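Local atomic coordinates of DUF1893 domain-containing protein (Thermotoga maritima, PDB entry 1VK9), a protein that is of unknown function but has a cytidine deaminase-like fold and binds zinc ions. Residues P84-P95 with Q105-V116. Residues are numbered along the deposited sequence; the frame is centred on the assembly and turned at random.
With ZN (zinc ion), chain E.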
# COMPACT_ATOMS: atom_id res chain seq x y z
N PRO A 84 -1.33 7.53 -3.90
CA PRO A 84 0.03 7.56 -4.46
C PRO A 84 -0.06 7.40 -5.99
O PRO A 84 -1.06 6.87 -6.48
CB PRO A 84 0.70 6.36 -3.80
CG PRO A 84 -0.42 5.43 -3.50
CD PRO A 84 -1.61 6.26 -3.21
N ASP A 85 0.96 7.84 -6.73
CA ASP A 85 0.97 7.72 -8.18
C ASP A 85 1.06 6.22 -8.54
O ASP A 85 0.35 5.74 -9.45
CB ASP A 85 2.17 8.48 -8.80
CG ASP A 85 2.15 10.01 -8.55
OD1 ASP A 85 1.29 10.56 -7.82
OD2 ASP A 85 3.01 10.76 -9.07
N HIS A 86 1.89 5.47 -7.82
CA HIS A 86 2.06 4.06 -8.11
C HIS A 86 2.38 3.31 -6.82
O HIS A 86 3.07 3.85 -5.95
CB HIS A 86 3.18 3.91 -9.12
CG HIS A 86 3.44 2.50 -9.57
ND1 HIS A 86 2.85 1.96 -10.69
CD2 HIS A 86 4.28 1.55 -9.09
CE1 HIS A 86 3.29 0.72 -10.86
NE2 HIS A 86 4.16 0.45 -9.90
N ILE A 87 1.87 2.07 -6.69
CA ILE A 87 2.27 1.19 -5.60
C ILE A 87 2.95 -0.02 -6.23
O ILE A 87 2.39 -0.65 -7.13
CB ILE A 87 1.04 0.73 -4.81
CG1 ILE A 87 0.26 1.93 -4.28
CG2 ILE A 87 1.44 -0.20 -3.67
CD1 ILE A 87 -1.18 1.62 -3.95
N HIS A 88 4.17 -0.31 -5.78
CA HIS A 88 4.86 -1.53 -6.17
C HIS A 88 4.88 -2.46 -4.98
O HIS A 88 5.44 -2.12 -3.96
CB HIS A 88 6.30 -1.28 -6.61
CG HIS A 88 7.03 -2.53 -7.01
ND1 HIS A 88 6.71 -3.26 -8.14
CD2 HIS A 88 8.05 -3.20 -6.41
CE1 HIS A 88 7.51 -4.31 -8.23
NE2 HIS A 88 8.33 -4.30 -7.20
N ALA A 89 4.26 -3.62 -5.14
CA ALA A 89 4.15 -4.62 -4.09
C ALA A 89 5.08 -5.78 -4.42
O ALA A 89 5.01 -6.34 -5.52
CB ALA A 89 2.71 -5.11 -3.99
N LYS A 90 5.96 -6.15 -3.50
CA LYS A 90 6.81 -7.31 -3.74
C LYS A 90 5.93 -8.57 -3.81
O LYS A 90 6.11 -9.41 -4.68
CB LYS A 90 7.94 -7.42 -2.71
CG LYS A 90 8.80 -8.65 -2.88
CD LYS A 90 10.02 -8.60 -1.97
CE LYS A 90 10.72 -9.94 -1.97
NZ LYS A 90 12.18 -9.73 -1.93
N VAL A 91 4.97 -8.66 -2.89
CA VAL A 91 3.92 -9.66 -2.95
C VAL A 91 2.59 -8.95 -2.73
O VAL A 91 2.46 -8.14 -1.80
CB VAL A 91 4.04 -10.72 -1.81
CG1 VAL A 91 2.96 -11.78 -1.96
CG2 VAL A 91 5.35 -11.37 -1.80
N ILE A 92 1.60 -9.26 -3.57
CA ILE A 92 0.24 -8.75 -3.43
C ILE A 92 -0.76 -9.90 -3.33
O ILE A 92 -0.62 -10.92 -4.01
CB ILE A 92 -0.10 -7.85 -4.63
CG1 ILE A 92 -1.38 -7.06 -4.38
CG2 ILE A 92 -0.25 -8.66 -5.92
CD1 ILE A 92 -1.51 -5.85 -5.29
N SER A 93 -1.77 -9.76 -2.48
CA SER A 93 -2.81 -10.78 -2.40
C SER A 93 -3.89 -10.48 -3.42
O SER A 93 -4.07 -9.33 -3.82
CB SER A 93 -3.41 -10.85 -1.01
OG SER A 93 -4.35 -9.82 -0.82
N LYS A 94 -4.60 -11.52 -3.84
CA LYS A 94 -5.67 -11.41 -4.82
C LYS A 94 -6.75 -10.38 -4.44
O LYS A 94 -7.17 -9.64 -5.31
CB LYS A 94 -6.28 -12.78 -5.09
CG LYS A 94 -7.07 -12.89 -6.39
CD LYS A 94 -7.43 -14.34 -6.66
CE LYS A 94 -8.93 -14.57 -6.61
NZ LYS A 94 -9.23 -15.98 -6.25
N PRO A 95 -7.22 -10.35 -3.19
CA PRO A 95 -8.17 -9.33 -2.77
C PRO A 95 -7.63 -7.93 -3.02
O PRO A 95 -8.37 -7.10 -3.55
CB PRO A 95 -8.33 -9.60 -1.28
CG PRO A 95 -8.12 -11.07 -1.14
CD PRO A 95 -6.98 -11.32 -2.09
N GLN A 105 -6.18 2.32 -9.56
CA GLN A 105 -4.89 2.72 -9.01
C GLN A 105 -3.79 2.06 -9.83
O GLN A 105 -3.93 0.91 -10.25
CB GLN A 105 -4.80 2.28 -7.56
CG GLN A 105 -3.43 2.33 -6.98
CD GLN A 105 -2.98 3.74 -6.62
OE1 GLN A 105 -3.73 4.49 -6.01
NE2 GLN A 105 -1.76 4.10 -7.00
N SER A 106 -2.69 2.77 -10.06
CA SER A 106 -1.57 2.21 -10.81
C SER A 106 -0.68 1.42 -9.87
O SER A 106 -0.28 1.92 -8.81
CB SER A 106 -0.77 3.31 -11.47
OG SER A 106 0.49 2.83 -11.85
N PHE A 107 -0.40 0.18 -10.22
CA PHE A 107 0.37 -0.65 -9.30
C PHE A 107 1.10 -1.76 -10.07
O PHE A 107 0.75 -2.06 -11.19
CB PHE A 107 -0.53 -1.22 -8.19
CG PHE A 107 -1.45 -2.31 -8.67
CD1 PHE A 107 -2.69 -1.98 -9.23
CD2 PHE A 107 -1.07 -3.65 -8.57
CE1 PHE A 107 -3.55 -2.99 -9.71
CE2 PHE A 107 -1.92 -4.66 -9.04
CZ PHE A 107 -3.17 -4.33 -9.61
N SER A 108 2.13 -2.34 -9.47
CA SER A 108 2.86 -3.44 -10.08
C SER A 108 3.23 -4.38 -8.96
O SER A 108 3.21 -3.97 -7.80
CB SER A 108 4.10 -2.93 -10.83
OG SER A 108 4.92 -2.17 -9.97
N TYR A 109 3.57 -5.63 -9.30
CA TYR A 109 3.87 -6.64 -8.29
C TYR A 109 4.88 -7.68 -8.75
O TYR A 109 5.07 -7.88 -9.94
CB TYR A 109 2.60 -7.31 -7.76
CG TYR A 109 1.74 -8.02 -8.80
CD1 TYR A 109 0.73 -7.30 -9.48
CD2 TYR A 109 1.90 -9.39 -9.08
CE1 TYR A 109 -0.06 -7.90 -10.44
CE2 TYR A 109 1.09 -10.01 -10.04
CZ TYR A 109 0.11 -9.24 -10.71
OH TYR A 109 -0.74 -9.78 -11.64
N ASP A 110 5.57 -8.33 -7.81
CA ASP A 110 6.52 -9.37 -8.19
C ASP A 110 5.86 -10.75 -8.13
O ASP A 110 6.07 -11.56 -9.01
CB ASP A 110 7.80 -9.28 -7.36
CG ASP A 110 8.49 -7.92 -7.50
OD1 ASP A 110 8.53 -7.40 -8.65
OD2 ASP A 110 8.99 -7.27 -6.54
N GLU A 111 5.05 -10.99 -7.11
CA GLU A 111 4.37 -12.27 -6.89
C GLU A 111 2.94 -11.95 -6.50
O GLU A 111 2.69 -10.95 -5.83
CB GLU A 111 5.06 -13.10 -5.79
CG GLU A 111 4.44 -14.49 -5.64
CD GLU A 111 4.98 -15.38 -4.51
OE1 GLU A 111 6.00 -15.01 -3.90
OE2 GLU A 111 4.38 -16.47 -4.24
N LYS A 112 1.99 -12.80 -6.91
CA LYS A 112 0.57 -12.67 -6.53
C LYS A 112 0.26 -13.89 -5.68
O LYS A 112 0.79 -14.95 -5.94
CB LYS A 112 -0.26 -12.62 -7.80
CG LYS A 112 -1.76 -12.65 -7.73
CD LYS A 112 -2.23 -13.04 -9.15
CE LYS A 112 -3.72 -13.38 -9.23
NZ LYS A 112 -4.29 -12.97 -10.56
N ILE A 113 -0.53 -13.75 -4.62
CA ILE A 113 -0.94 -14.91 -3.80
C ILE A 113 -2.44 -14.84 -3.47
O ILE A 113 -2.99 -13.75 -3.46
CB ILE A 113 -0.07 -15.01 -2.54
CG1 ILE A 113 -0.20 -13.76 -1.66
CG2 ILE A 113 1.37 -15.28 -2.91
CD1 ILE A 113 0.32 -13.96 -0.24
N PRO A 114 -3.12 -15.95 -3.21
CA PRO A 114 -4.57 -15.93 -2.88
C PRO A 114 -5.00 -14.99 -1.74
O PRO A 114 -6.03 -14.31 -1.88
CB PRO A 114 -4.87 -17.38 -2.51
CG PRO A 114 -3.91 -18.11 -3.33
CD PRO A 114 -2.61 -17.33 -3.23
N PHE A 115 -4.23 -14.98 -0.65
CA PHE A 115 -4.44 -14.10 0.52
C PHE A 115 -3.19 -14.06 1.41
O PHE A 115 -2.43 -15.03 1.48
CB PHE A 115 -5.68 -14.53 1.33
CG PHE A 115 -5.69 -15.99 1.73
CD1 PHE A 115 -4.90 -16.46 2.79
CD2 PHE A 115 -6.50 -16.89 1.06
CE1 PHE A 115 -4.92 -17.81 3.15
CE2 PHE A 115 -6.52 -18.26 1.40
CZ PHE A 115 -5.72 -18.72 2.45
N VAL A 116 -2.99 -12.94 2.10
CA VAL A 116 -1.87 -12.73 3.00
C VAL A 116 -1.94 -13.74 4.13
O VAL A 116 -3.03 -14.09 4.58
CB VAL A 116 -1.90 -11.32 3.60
CG1 VAL A 116 -0.78 -11.14 4.64
CG2 VAL A 116 -1.84 -10.25 2.50
ZN ZN E . 9.84 -5.64 -6.78
O HOH W 1 10.33 -5.51 -4.63
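One hydroxyl, Ser-108 OG, ties two histidines of segment 84-95 together: it is 2.7 Å from His-86 NE2 and 2.8 Å from His-88 ND1. The second bond runs from His-88 ND1 to the oxygen and lies close to the imidazole plane. His-86 is held through both ring nitrogens, its ND1 pairing with Ser-106 OG. Its ring carbon CG lies anti to the backbone N (chi1 -177°), which lays the imidazole across toward the serines, and Phe-107 CA rests over one face in a CH-pi contact. His-88 uses its other nitrogen for metal: a zinc ion sits 2.1 Å from His-88 NE2 and 1.9 Å from Asp-110 OD2, with a water as a further ligand. Ser-108 is thus a second-shell partner that helps fix the rotation of a zinc-bound ring. Strands 86-93 and 107-109 run parallel as neighbours, His-88 level with Ser-108, joined by helix 94-102 in a beta-alpha-beta unit of the cytidine deaminase-like fold. A corner in each segment, at Lys-90 and Val-91 and at Asp-110, interrupts the regular pairing, which resumes where Ile-92 N donates to Glu-111 O. On the face carrying Ile-87 and Phe-107, Ile-92 bridges two aromatics: CG2 lies over the ring of Tyr-109, 3.6 Å from its CG, and CD1 meets Phe-107 CE2; Met-100 of the helix touches both Ile-92 and Phe-107. Gln-105 bends at chi2 (77°) to send NE2 to Pro-84 O at 2.9 Å, from above the carbonyl plane, and to its neighbour Ser-106 O, which also accepts from Ile-87 N. A leucine here has no amide to donate, and Pro-84 O would probably be left without its mate. At the far end Ser-93, at the N-cap position of helix 94-102, hydrogen-bonds Glu-128 through OG, while Lys-94 N reaches Ile-113 O at 2.8 Å.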